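Local coordinates for protein N-acetylneuraminate lyase (Fusobacterium nucleatum subsp. nucleatum ATCC 25586, PDB 5ZKA) that belongs to the dihydrodipicolinate synthetase family of lyases and synthases and folds as a (beta/alpha)8 TIM barrel, at residues A[25-30]-A[38-43]; A[49-54]-A[226-231]; A[117-122]-A[134-139]. All coordinates share one frame; numbering follows the deposited sequence.

From the N terminus, interaction 1 comes first: the loop after strand 20-24 folds against helix 37-49, closing a short loop of seven residues. The same helix runs out at interaction 2, where the turn leading to strand 55-58 meets helix 223-237 after a detour of 171 residues through most of the barrel. Interaction 3 is nested inside that long loop and lies across the centre of the chain from interaction 2; it closes a connection of 11 residues within a beta-alpha-beta unit. Interactions 1 and 2 have centres about 17 Å apart and do not touch. No contacts cross, and all three tie strands or connecting loops to the surrounding helices.

Interaction 1 (A[25-30]-A[38-43]); sequences LMVPYN and KGLREI
The ring of Pro28 meets the helix with its CG, which stands over the flat face of the peptide joining Gly39 to Leu40, 3.3 Å from Leu40 N. The other flat group, the ring of Tyr29, has Val27 CG1 over one face, offset toward the rim, and belongs to the loop's own packing; its OH is bonded to Gly63 O. Gly39 presents no side chain to Pro28, so the proline ring can lie close to the helix backbone. Pro28 CD turns to Ile43, where CD1 approaches to 3.5 Å, and the same CD also rests on Leu40 CB.

Leu25 adds a second layer nearer the strand. CG lies anti to the backbone N (chi1 -175°), and the two methyls divide the partners: CD1 packs on Ile43 CG2 at 3.8 Å, while CD2 reaches Leu40 CD1 at 4.0 Å. The Leu25 and Leu40 side chains cross nearly at right angles. Ile43 therefore uses both arms, CG2 on Leu25 and CD1 on Pro28. Leu40 CD1 also touches Val27 CG2, more loosely, at 4.3 Å.

Between these layers lies Met26 O, 3.6 Å from Ile43 CD1 and 3.8 Å from Leu40 CD1. It is a buried carbonyl with no hydrogen-bond partner in the model, faced across the contact by methyl groups of Ile43 and Leu40. No hydrogen bond joins the two segments; the side-chain contacts are all apolar. Beyond them, Met26 packs on helix 264-274, whose Lys269 NZ bonds to Val27 O, and Leu40 rests on Ile79 of helix 70-84.

The arrangement is that of a beta-alpha unit in a TIM barrel: the chain leaves the C-terminal end of strand 20-24, runs alongside the first turns of the helix that follows, and packs Leu25 and Pro28 against that helix.

Interaction 2 (A[49-54]-A[226-231]); sequences DKMKVD and NGIRAK
Met51 and Gly227 make the tight part of this contact, their CA atoms only 4.9 Å apart. Gly227 has no side chain to hold Met51 off, and the bent methionine chain lays its SD beside the start of the helical segment, where Gly227 N gives it a weak hydrogen bond of 3.5 Å with an N-H...S angle of 149°. Both residues are buried, and Met51 also packs on Tyr46 of helix 37-49.

The turn belongs to an alpha-beta connection of the TIM barrel: helix 37-49 ends, Lys52 departs from helical geometry with a positive phi of 55°, and the chain heads for strand 55-58. Helix 223-237, which follows strand 217-220, lies alongside this turn.

Toward solvent the packing thins. Ile228 is exposed, yet its CD1 settles on the carbonyls, 3.4 Å from Lys50 O and 3.6 Å from Met51 O. The side chains of Lys50 and Lys52 lead away from the helix. Lys231 instead reaches across, its chain bent at chi3, and its NZ is held twice: by Lys52 O at 2.8 Å, met almost end-on to the carbonyl, and by Asp54 OD1 at 3.1 Å in a salt bridge reached from above the carboxylate plane. The other oxygen, Asp54 OD2, accepts from Ile21 N of strand 20-24, which helps to hold the carboxylate beside the lysine.

Interaction 3 (A[117-122]-A[134-139]); sequences LSAVTP and DYYETI
Tyr135 reaches from its helix to Pro122 and Val120 at the end of the strand, and its side chain can be followed outward. CB points toward the strand, and with CG anti to the backbone N (chi1 160°) the ring extends along Pro122, one face against it. CG and CD2 lie about 4.0 Å from Pro122 CG, and CD1 is 3.6 Å from Pro122 CD. CE2 comes near Pro122 CB, while CE1 touches both Pro122 CD and Val120 O. CZ also nears Val120 O, and at the tip Tyr135 OH gives Val120 O a weak hydrogen bond of 2.7 Å. The same hydroxyl accepts from Ser96 N, so it takes part in two bonds, one of them weak, and it also brushes Ala119 CB.

Pro122 CD sits over the face of the ring, 15° off the normal through its centroid, in a CH-pi contact. Ile139 CD1 covers the opposite face above its centre, so the ring is sandwiched between loop and helix residues. Its edge meets the face of Tyr136: Tyr135 CD1 stands over the centre of that second ring.

Tyr136 bonds more firmly, its OH donating to Ala119 O at 2.7 Å, with Ala119 O near the plane of the phenol ring. Thr121 CG2 touches Tyr136 OH at 3.4 Å. Ala119 CB fits among Tyr135, Tyr136 and Ile139, and Leu117 CD1 packs on Ile139 CG2 at 3.9 Å. The tyrosine hydroxyls thus reach successive carbonyls, Ala119 and Val120, where the strand gives way to loop.

Within the beta-alpha-beta unit, strand 117-120 and the segment 134-139 of helix 129-143 run nearly antiparallel, at 157°. Leu99 of helix 99-112 touches both Tyr135 and Ile139, and strand 147-150 offers Ile149 to Tyr136 and Met147 to Ile139.

Interaction 1 (A[25-30]-A[38-43])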
loop_
_atom_site.group_PDB
_atom_site.type_symbol
_atom_site.label_atom_id
_atom_site.label_comp_id
_atom_site.label_asym_id
_atom_site.label_seq_id
_atom_site.Cartn_x
_atom_site.Cartn_y
_atom_site.Cartn_z
ATOM N N LEU A 25 -21.571 -9.576 -2.794
ATOM C CA LEU A 25 -23.002 -9.485 -2.578
ATOM C C LEU A 25 -23.361 -9.700 -1.112
ATOM O O LEU A 25 -23.012 -10.718 -0.513
ATOM C CB LEU A 25 -23.703 -10.515 -3.461
ATOM C CG LEU A 25 -25.227 -10.488 -3.443
ATOM C CD1 LEU A 25 -25.711 -9.185 -4.068
ATOM C CD2 LEU A 25 -25.778 -11.695 -4.192
ATOM N N MET A 26 -24.073 -8.738 -0.538
ATOM C CA MET A 26 -24.605 -8.914 0.804
ATOM C C MET A 26 -25.903 -9.704 0.763
ATOM O O MET A 26 -26.641 -9.685 -0.230
ATOM C CB MET A 26 -24.849 -7.564 1.464
ATOM C CG MET A 26 -23.597 -6.716 1.504
ATOM S SD MET A 26 -23.444 -5.806 3.037
ATOM C CE MET A 26 -23.333 -7.108 4.256
ATOM N N VAL A 27 -26.190 -10.392 1.862
ATOM C CA VAL A 27 -27.329 -11.295 1.956
ATOM C C VAL A 27 -28.190 -10.849 3.124
ATOM O O VAL A 27 -27.667 -10.647 4.224
ATOM C CB VAL A 27 -26.903 -12.763 2.136
ATOM C CG1 VAL A 27 -28.146 -13.655 2.303
ATOM C CG2 VAL A 27 -26.076 -13.203 0.944
ATOM N N PRO A 28 -29.502 -10.656 2.933
ATOM C CA PRO A 28 -30.362 -10.297 4.059
ATOM C C PRO A 28 -30.892 -11.532 4.763
ATOM O O PRO A 28 -31.425 -12.455 4.131
ATOM C CB PRO A 28 -31.484 -9.483 3.400
ATOM C CG PRO A 28 -31.591 -10.049 2.025
ATOM C CD PRO A 28 -30.201 -10.547 1.641
ATOM N N TYR A 29 -30.740 -11.552 6.080
ATOM C CA TYR A 29 -31.157 -12.671 6.908
ATOM C C TYR A 29 -32.306 -12.238 7.802
ATOM O O TYR A 29 -32.397 -11.073 8.195
ATOM C CB TYR A 29 -29.987 -13.196 7.757
ATOM C CG TYR A 29 -28.841 -13.703 6.917
ATOM C CD1 TYR A 29 -28.873 -14.984 6.362
ATOM C CD2 TYR A 29 -27.735 -12.898 6.655
ATOM C CE1 TYR A 29 -27.824 -15.453 5.566
ATOM C CE2 TYR A 29 -26.676 -13.356 5.867
ATOM C CZ TYR A 29 -26.727 -14.634 5.328
ATOM O OH TYR A 29 -25.686 -15.077 4.544
ATOM N N ASN A 30 -33.200 -13.180 8.099
ATOM C CA ASN A 30 -34.267 -12.930 9.053
ATOM C C ASN A 30 -33.714 -13.015 10.475
ATOM O O ASN A 30 -32.533 -13.312 10.692
ATOM C CB ASN A 30 -35.410 -13.920 8.839
ATOM C CG ASN A 30 -36.044 -13.782 7.470
ATOM O OD1 ASN A 30 -36.386 -12.678 7.051
ATOM N ND2 ASN A 30 -36.202 -14.904 6.766
ATOM N N LYS A 38 -36.850 -12.543 -0.761
ATOM C CA LYS A 38 -37.341 -11.318 -1.390
ATOM C C LYS A 38 -36.296 -10.211 -1.319
ATOM O O LYS A 38 -36.021 -9.533 -2.316
ATOM C CB LYS A 38 -38.646 -10.878 -0.723
ATOM C CG LYS A 38 -39.257 -9.611 -1.311
ATOM N N GLY A 39 -35.682 -10.030 -0.148
ATOM C CA GLY A 39 -34.690 -8.980 -0.004
ATOM C C GLY A 39 -33.415 -9.265 -0.765
ATOM O O GLY A 39 -32.760 -8.337 -1.255
ATOM N N LEU A 40 -33.034 -10.546 -0.870
ATOM C CA LEU A 40 -31.828 -10.894 -1.622
ATOM C C LEU A 40 -31.980 -10.525 -3.089
ATOM O O LEU A 40 -31.054 -9.984 -3.699
ATOM C CB LEU A 40 -31.513 -12.387 -1.479
ATOM C CG LEU A 40 -30.302 -12.893 -2.272
ATOM C CD1 LEU A 40 -29.019 -12.082 -1.945
ATOM C CD2 LEU A 40 -30.063 -14.398 -2.034
ATOM N N ARG A 41 -33.141 -10.814 -3.677
ATOM C CA ARG A 41 -33.391 -10.366 -5.042
ATOM C C ARG A 41 -33.347 -8.842 -5.146
ATOM O O ARG A 41 -32.855 -8.298 -6.142
ATOM C CB ARG A 41 -34.732 -10.916 -5.528
ATOM C CG ARG A 41 -34.732 -12.453 -5.567
ATOM C CD ARG A 41 -36.004 -13.023 -6.181
ATOM N NE ARG A 41 -35.960 -14.483 -6.163
ATOM C CZ ARG A 41 -35.552 -15.239 -7.177
ATOM N NH1 ARG A 41 -35.164 -14.678 -8.313
ATOM N NH2 ARG A 41 -35.533 -16.562 -7.052
ATOM N N GLU A 42 -33.843 -8.133 -4.124
ATOM C CA GLU A 42 -33.806 -6.671 -4.156
ATOM C C GLU A 42 -32.375 -6.150 -4.116
ATOM O O GLU A 42 -32.051 -5.152 -4.772
ATOM C CB GLU A 42 -34.608 -6.092 -2.992
ATOM C CG GLU A 42 -36.122 -6.323 -3.114
ATOM C CD GLU A 42 -36.901 -5.633 -2.016
ATOM O OE1 GLU A 42 -36.282 -4.885 -1.227
ATOM O OE2 GLU A 42 -38.132 -5.855 -1.928
ATOM N N ILE A 43 -31.510 -6.796 -3.333
ATOM C CA ILE A 43 -30.119 -6.356 -3.273
ATOM C C ILE A 43 -29.423 -6.618 -4.600
ATOM O O ILE A 43 -28.646 -5.789 -5.090
ATOM C CB ILE A 43 -29.389 -7.051 -2.111
ATOM C CG1 ILE A 43 -29.978 -6.628 -0.766
ATOM C CG2 ILE A 43 -27.892 -6.743 -2.162
ATOM C CD1 ILE A 43 -29.325 -7.356 0.429
#

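Interaction 2 (A[49-54]-A[226-231])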
loop_
_atom_site.group_PDB
_atom_site.type_symbol
_atom_site.label_atom_id
_atom_site.label_comp_id
_atom_site.label_asym_id
_atom_site.label_seq_id
_atom_site.Cartn_x
_atom_site.Cartn_y
_atom_site.Cartn_z
ATOM N N ASP A 49 -28.841 -2.870 -11.428
ATOM C CA ASP A 49 -29.577 -1.801 -12.095
ATOM C C ASP A 49 -29.149 -0.403 -11.664
ATOM O O ASP A 49 -29.236 0.533 -12.470
ATOM C CB ASP A 49 -31.086 -1.942 -11.849
ATOM C CG ASP A 49 -31.653 -3.272 -12.341
ATOM O OD1 ASP A 49 -31.014 -3.944 -13.179
ATOM O OD2 ASP A 49 -32.760 -3.638 -11.885
ATOM N N LYS A 50 -28.729 -0.219 -10.415
ATOM C CA LYS A 50 -28.415 1.118 -9.914
ATOM C C LYS A 50 -26.932 1.341 -9.668
ATOM O O LYS A 50 -26.412 2.408 -10.009
ATOM C CB LYS A 50 -29.194 1.399 -8.622
ATOM C CG LYS A 50 -30.726 1.336 -8.788
ATOM C CD LYS A 50 -31.222 2.279 -9.867
ATOM C CE LYS A 50 -32.707 2.055 -10.145
ATOM N NZ LYS A 50 -33.244 2.938 -11.233
ATOM N N MET A 51 -26.235 0.369 -9.079
ATOM C CA MET A 51 -24.784 0.470 -8.958
ATOM C C MET A 51 -24.075 0.188 -10.275
ATOM O O MET A 51 -22.911 0.569 -10.425
ATOM C CB MET A 51 -24.267 -0.482 -7.871
ATOM C CG MET A 51 -24.863 -0.225 -6.481
ATOM S SD MET A 51 -24.442 1.400 -5.762
ATOM C CE MET A 51 -25.835 2.433 -6.303
ATOM N N LYS A 52 -24.754 -0.449 -11.233
ATOM C CA LYS A 52 -24.179 -0.748 -12.549
ATOM C C LYS A 52 -22.869 -1.531 -12.437
ATOM O O LYS A 52 -21.949 -1.348 -13.237
ATOM C CB LYS A 52 -23.970 0.532 -13.366
ATOM C CG LYS A 52 -25.248 1.281 -13.681
ATOM C CD LYS A 52 -26.193 0.426 -14.484
ATOM C CE LYS A 52 -27.308 1.294 -15.073
ATOM N NZ LYS A 52 -28.182 0.524 -15.994
ATOM N N VAL A 53 -22.786 -2.425 -11.447
ATOM C CA VAL A 53 -21.577 -3.234 -11.295
ATOM C C VAL A 53 -21.380 -4.111 -12.526
ATOM O O VAL A 53 -22.330 -4.460 -13.238
ATOM C CB VAL A 53 -21.620 -4.117 -10.036
ATOM C CG1 VAL A 53 -21.701 -3.274 -8.786
ATOM C CG2 VAL A 53 -22.775 -5.102 -10.135
ATOM N N ASP A 54 -20.125 -4.445 -12.790
ATOM C CA ASP A 54 -19.778 -5.386 -13.844
ATOM C C ASP A 54 -19.973 -6.838 -13.424
ATOM O O ASP A 54 -20.068 -7.707 -14.293
ATOM C CB ASP A 54 -18.320 -5.173 -14.270
ATOM C CG ASP A 54 -18.045 -3.737 -14.679
ATOM O OD1 ASP A 54 -18.689 -3.280 -15.642
ATOM O OD2 ASP A 54 -17.204 -3.064 -14.039
ATOM N N ASN A 226 -21.771 2.099 -3.037
ATOM C CA ASN A 226 -20.912 3.150 -3.582
ATOM C C ASN A 226 -20.283 2.734 -4.913
ATOM O O ASN A 226 -19.205 3.216 -5.279
ATOM C CB ASN A 226 -19.835 3.538 -2.567
ATOM C CG ASN A 226 -19.107 4.816 -2.950
ATOM O OD1 ASN A 226 -19.731 5.819 -3.327
ATOM N ND2 ASN A 226 -17.774 4.785 -2.867
ATOM N N GLY A 227 -20.962 1.850 -5.655
ATOM C CA GLY A 227 -20.406 1.329 -6.893
ATOM C C GLY A 227 -20.245 2.354 -8.001
ATOM O O GLY A 227 -19.398 2.179 -8.884
ATOM N N ILE A 228 -21.069 3.411 -8.002
ATOM C CA ILE A 228 -20.939 4.451 -9.027
ATOM C C ILE A 228 -19.566 5.104 -8.940
ATOM O O ILE A 228 -18.828 5.177 -9.933
ATOM C CB ILE A 228 -22.066 5.493 -8.896
ATOM C CG1 ILE A 228 -23.423 4.841 -9.157
ATOM C CG2 ILE A 228 -21.851 6.679 -9.864
ATOM C CD1 ILE A 228 -23.490 4.081 -10.453
ATOM N N ARG A 229 -19.203 5.585 -7.745
ATOM C CA ARG A 229 -17.892 6.214 -7.558
ATOM C C ARG A 229 -16.761 5.238 -7.848
ATOM O O ARG A 229 -15.737 5.618 -8.427
ATOM C CB ARG A 229 -17.753 6.746 -6.129
ATOM C CG ARG A 229 -18.420 8.107 -5.879
ATOM C CD ARG A 229 -18.016 8.632 -4.499
ATOM N NE ARG A 229 -18.771 9.832 -4.165
ATOM C CZ ARG A 229 -19.888 9.841 -3.445
ATOM N NH1 ARG A 229 -20.371 8.695 -2.974
ATOM N NH2 ARG A 229 -20.526 10.993 -3.212
ATOM N N ALA A 230 -16.922 3.977 -7.445
ATOM C CA ALA A 230 -15.853 2.999 -7.638
ATOM C C ALA A 230 -15.537 2.805 -9.113
ATOM O O ALA A 230 -14.365 2.738 -9.500
ATOM C CB ALA A 230 -16.238 1.664 -7.004
ATOM N N LYS A 231 -16.568 2.683 -9.952
ATOM C CA LYS A 231 -16.323 2.595 -11.387
ATOM C C LYS A 231 -15.661 3.863 -11.918
ATOM O O LYS A 231 -14.799 3.794 -12.802
ATOM C CB LYS A 231 -17.632 2.324 -12.132
ATOM C CG LYS A 231 -18.130 0.904 -11.998
ATOM C CD LYS A 231 -19.297 0.656 -12.947
ATOM C CE LYS A 231 -18.825 0.154 -14.292
ATOM N NZ LYS A 231 -19.939 -0.549 -14.977
#

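Interaction 3 (A[117-122]-A[134-139])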
loop_
_atom_site.group_PDB
_atom_site.type_symbol
_atom_site.label_atom_id
_atom_site.label_comp_id
_atom_site.label_asym_id
_atom_site.label_seq_id
_atom_site.Cartn_x
_atom_site.Cartn_y
_atom_site.Cartn_z
ATOM N N LEU A 117 -15.251 -19.922 -10.220
ATOM C CA LEU A 117 -15.239 -20.158 -8.785
ATOM C C LEU A 117 -14.187 -19.282 -8.130
ATOM O O LEU A 117 -13.283 -18.762 -8.784
ATOM C CB LEU A 117 -14.916 -21.622 -8.455
ATOM C CG LEU A 117 -15.743 -22.734 -9.097
ATOM C CD1 LEU A 117 -15.249 -24.102 -8.597
ATOM C CD2 LEU A 117 -17.198 -22.539 -8.769
ATOM N N SER A 118 -14.317 -19.142 -6.816
ATOM C CA SER A 118 -13.274 -18.582 -5.974
ATOM C C SER A 118 -13.219 -19.418 -4.707
ATOM O O SER A 118 -14.179 -20.110 -4.363
ATOM C CB SER A 118 -13.539 -17.103 -5.648
ATOM O OG SER A 118 -12.383 -16.472 -5.139
ATOM N N ALA A 119 -12.085 -19.378 -4.011
ATOM C CA ALA A 119 -11.984 -20.155 -2.780
ATOM C C ALA A 119 -10.962 -19.503 -1.866
ATOM O O ALA A 119 -9.803 -19.334 -2.257
ATOM C CB ALA A 119 -11.599 -21.608 -3.067
ATOM N N VAL A 120 -11.388 -19.161 -0.647
ATOM C CA VAL A 120 -10.451 -18.623 0.331
ATOM C C VAL A 120 -9.387 -19.676 0.646
ATOM O O VAL A 120 -9.633 -20.886 0.566
ATOM C CB VAL A 120 -11.198 -18.181 1.600
ATOM C CG1 VAL A 120 -11.945 -19.360 2.224
ATOM C CG2 VAL A 120 -10.238 -17.525 2.604
ATOM N N THR A 121 -8.181 -19.219 0.984
ATOM C CA THR A 121 -7.176 -20.164 1.446
ATOM C C THR A 121 -7.718 -20.924 2.657
ATOM O O THR A 121 -8.362 -20.327 3.526
ATOM C CB THR A 121 -5.872 -19.446 1.810
ATOM O OG1 THR A 121 -6.132 -18.443 2.801
ATOM C CG2 THR A 121 -5.263 -18.781 0.573
ATOM N N PRO A 122 -7.519 -22.242 2.735
ATOM C CA PRO A 122 -7.998 -22.966 3.919
ATOM C C PRO A 122 -7.304 -22.418 5.161
ATOM O O PRO A 122 -6.125 -22.067 5.126
ATOM C CB PRO A 122 -7.614 -24.427 3.635
ATOM C CG PRO A 122 -6.517 -24.345 2.651
ATOM C CD PRO A 122 -6.760 -23.112 1.821
ATOM N N ASP A 134 -2.805 -28.451 -3.039
ATOM C CA ASP A 134 -3.671 -29.606 -3.266
ATOM C C ASP A 134 -5.138 -29.212 -3.187
ATOM O O ASP A 134 -5.974 -29.707 -3.956
ATOM C CB ASP A 134 -3.342 -30.675 -2.225
ATOM C CG ASP A 134 -4.008 -32.007 -2.504
ATOM O OD1 ASP A 134 -4.629 -32.174 -3.576
ATOM O OD2 ASP A 134 -3.894 -32.891 -1.628
ATOM N N TYR A 135 -5.465 -28.331 -2.243
ATOM C CA TYR A 135 -6.839 -27.869 -2.069
ATOM C C TYR A 135 -7.334 -27.160 -3.321
ATOM O O TYR A 135 -8.396 -27.495 -3.858
ATOM C CB TYR A 135 -6.879 -26.975 -0.830
ATOM C CG TYR A 135 -8.010 -25.991 -0.618
ATOM C CD1 TYR A 135 -7.976 -24.721 -1.191
ATOM C CD2 TYR A 135 -9.050 -26.286 0.257
ATOM C CE1 TYR A 135 -8.977 -23.799 -0.948
ATOM C CE2 TYR A 135 -10.055 -25.355 0.516
ATOM C CZ TYR A 135 -10.012 -24.122 -0.093
ATOM O OH TYR A 135 -10.990 -23.188 0.167
ATOM N N TYR A 136 -6.551 -26.205 -3.828
ATOM C CA TYR A 136 -6.954 -25.483 -5.032
ATOM C C TYR A 136 -7.036 -26.415 -6.230
ATOM O O TYR A 136 -8.015 -26.391 -6.984
ATOM C CB TYR A 136 -5.983 -24.340 -5.305
ATOM C CG TYR A 136 -6.283 -23.135 -4.440
ATOM C CD1 TYR A 136 -7.505 -22.468 -4.551
ATOM C CD2 TYR A 136 -5.364 -22.682 -3.498
ATOM C CE1 TYR A 136 -7.796 -21.365 -3.754
ATOM C CE2 TYR A 136 -5.643 -21.585 -2.702
ATOM C CZ TYR A 136 -6.865 -20.937 -2.837
ATOM O OH TYR A 136 -7.168 -19.854 -2.052
ATOM N N GLU A 137 -6.014 -27.248 -6.422
ATOM C CA GLU A 137 -6.012 -28.121 -7.589
ATOM C C GLU A 137 -7.148 -29.124 -7.524
ATOM O O GLU A 137 -7.697 -29.500 -8.567
ATOM C CB GLU A 137 -4.664 -28.835 -7.716
ATOM C CG GLU A 137 -3.489 -27.872 -7.730
ATOM C CD GLU A 137 -2.547 -28.101 -8.885
ATOM O OE1 GLU A 137 -1.568 -28.857 -8.712
ATOM O OE2 GLU A 137 -2.784 -27.512 -9.961
ATOM N N THR A 138 -7.510 -29.562 -6.315
ATOM C CA THR A 138 -8.590 -30.531 -6.171
ATOM C C THR A 138 -9.933 -29.913 -6.544
ATOM O O THR A 138 -10.737 -30.534 -7.249
ATOM C CB THR A 138 -8.621 -31.076 -4.738
ATOM O OG1 THR A 138 -7.420 -31.820 -4.470
ATOM C CG2 THR A 138 -9.837 -31.965 -4.514
ATOM N N ILE A 139 -10.200 -28.689 -6.085
ATOM C CA ILE A 139 -11.462 -28.057 -6.454
ATOM C C ILE A 139 -11.548 -27.894 -7.964
ATOM O O ILE A 139 -12.596 -28.145 -8.572
ATOM C CB ILE A 139 -11.632 -26.712 -5.723
ATOM C CG1 ILE A 139 -11.564 -26.921 -4.205
ATOM C CG2 ILE A 139 -12.957 -26.061 -6.134
ATOM C CD1 ILE A 139 -11.431 -25.620 -3.394
#